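PDB 4GUC: protein BA_2500 from Bacillus anthracis, which is of unknown function but belongs to the DUF5065 family of the E-set clan, whose members typically have immunoglobulin-like beta-sandwich folds. Local coordinates for residues A[14-17]-A[18-22]. Sequence-based numbering, arbitrary orientation.
Sequences QNYF and LLHHN
Phe17 and His21, one helical turn apart, lay their rings face to face, with centroids 3.9 Å apart and planes at 20°. His21 ND1 sits above the centre of the phenyl ring, whereas Phe17 CZ lies over the imidazole nearer its rim; the closest carbons are Phe17 CE1 and His21 CE1, at 3.3 Å. The same ND1 donates to Phe17 O across 2.7 Å. This oxygen lies almost in the imidazole plane, so the bond fixes the rotation of the ring while the phenyl covers one face. His21 N adds a weak second bond to Phe17 O, which thus receives both backbone and side chain of one residue. At the start of helix 16-22, Asn15 is the N-cap: with CG anti to the backbone N (chi1 174°), its OD1 accepts from Leu18 N at 3.2 Å, in the carbonyl plane on a lone pair. Asn15 ND2 hydrogen-bonds to Glu66 O, so both ends of the amide are held. This short helix packs against the beta sheet through Tyr16 and Leu19, which touch Val101 of strand 98-106 and Tyr112 of strand 109-119. Leu19 CD2 meets the Tyr16 ring obliquely, 4.3 Å from Tyr16 CD1. The phenol and the His20 imidazole are tilted by only 23° but slid apart, centroids 5.6 Å from each other; His20 CB, 3.9 Å from Tyr16 CE2, makes the nearer touch. Their polar ends bond to strand 109-119, Tyr16 OH with Ser115 N and His20 ND1 with Tyr112 OH. One turn on from Leu18, Asn22 ND2 donates to Leu18 O at 2.8 Å.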
# COMPACT_ATOMS: atom_id res chain seq x y z
N GLN A 14 -1.20 -11.42 -2.82
CA GLN A 14 0.15 -11.32 -2.26
C GLN A 14 1.21 -11.46 -3.34
O GLN A 14 2.36 -11.74 -3.06
CB GLN A 14 0.36 -12.42 -1.23
CG GLN A 14 -0.67 -12.48 -0.12
CD GLN A 14 -0.60 -11.36 0.83
OE1 GLN A 14 0.47 -10.79 1.06
NE2 GLN A 14 -1.72 -11.04 1.44
N ASN A 15 0.78 -11.33 -4.58
CA ASN A 15 1.65 -11.37 -5.73
C ASN A 15 1.32 -10.13 -6.57
O ASN A 15 0.14 -9.87 -6.81
CB ASN A 15 1.36 -12.69 -6.46
CG ASN A 15 2.06 -12.81 -7.71
OD1 ASN A 15 1.60 -12.26 -8.72
ND2 ASN A 15 3.10 -13.64 -7.75
N TYR A 16 2.35 -9.41 -7.03
CA TYR A 16 2.13 -8.17 -7.78
C TYR A 16 1.34 -8.42 -9.07
O TYR A 16 0.45 -7.64 -9.40
CB TYR A 16 3.40 -7.36 -8.02
CG TYR A 16 3.09 -5.98 -8.54
CD1 TYR A 16 2.81 -4.93 -7.66
CD2 TYR A 16 3.02 -5.72 -9.90
CE1 TYR A 16 2.50 -3.67 -8.11
CE2 TYR A 16 2.71 -4.47 -10.35
CZ TYR A 16 2.44 -3.44 -9.47
OH TYR A 16 2.12 -2.17 -9.95
N PHE A 17 1.65 -9.46 -9.83
CA PHE A 17 0.90 -9.74 -11.04
C PHE A 17 -0.60 -9.86 -10.72
O PHE A 17 -1.45 -9.26 -11.39
CB PHE A 17 1.38 -11.02 -11.74
CG PHE A 17 0.64 -11.33 -13.00
CD1 PHE A 17 1.12 -10.93 -14.23
CD2 PHE A 17 -0.57 -12.01 -12.98
CE1 PHE A 17 0.42 -11.22 -15.40
CE2 PHE A 17 -1.27 -12.29 -14.13
CZ PHE A 17 -0.77 -11.87 -15.34
N LEU A 18 -0.94 -10.62 -9.68
CA LEU A 18 -2.35 -10.80 -9.34
C LEU A 18 -2.99 -9.53 -8.84
O LEU A 18 -4.13 -9.22 -9.22
CB LEU A 18 -2.52 -11.97 -8.38
CG LEU A 18 -2.28 -13.38 -8.98
CD1 LEU A 18 -2.39 -14.44 -7.86
CD2 LEU A 18 -3.25 -13.68 -10.10
N LEU A 19 -2.25 -8.76 -8.07
CA LEU A 19 -2.76 -7.47 -7.56
C LEU A 19 -3.07 -6.55 -8.75
O LEU A 19 -4.17 -5.99 -8.87
CB LEU A 19 -1.70 -6.81 -6.66
CG LEU A 19 -2.09 -5.45 -6.08
CD1 LEU A 19 -3.21 -5.63 -5.02
CD2 LEU A 19 -0.89 -4.70 -5.54
N HIS A 20 -2.12 -6.45 -9.66
CA HIS A 20 -2.26 -5.59 -10.82
C HIS A 20 -3.34 -6.04 -11.76
O HIS A 20 -3.85 -5.23 -12.53
CB HIS A 20 -0.85 -5.49 -11.44
CG HIS A 20 -0.71 -4.62 -12.64
ND1 HIS A 20 -1.02 -3.29 -12.63
CD2 HIS A 20 -0.08 -4.86 -13.82
CE1 HIS A 20 -0.69 -2.75 -13.79
NE2 HIS A 20 -0.11 -3.68 -14.53
N HIS A 21 -3.70 -7.31 -11.73
CA HIS A 21 -4.75 -7.83 -12.61
C HIS A 21 -6.11 -8.00 -11.92
O HIS A 21 -7.06 -8.47 -12.54
CB HIS A 21 -4.26 -9.12 -13.31
CG HIS A 21 -3.21 -8.84 -14.35
ND1 HIS A 21 -1.88 -8.68 -14.03
CD2 HIS A 21 -3.30 -8.66 -15.69
CE1 HIS A 21 -1.19 -8.41 -15.12
NE2 HIS A 21 -2.03 -8.41 -16.15
N ASN A 22 -6.20 -7.61 -10.66
CA ASN A 22 -7.47 -7.72 -9.90
C ASN A 22 -7.90 -6.50 -9.12
O ASN A 22 -9.08 -6.14 -9.12
CB ASN A 22 -7.35 -8.93 -8.99
CG ASN A 22 -7.41 -10.20 -9.78
OD1 ASN A 22 -8.49 -10.63 -10.19
ND2 ASN A 22 -6.27 -10.85 -9.99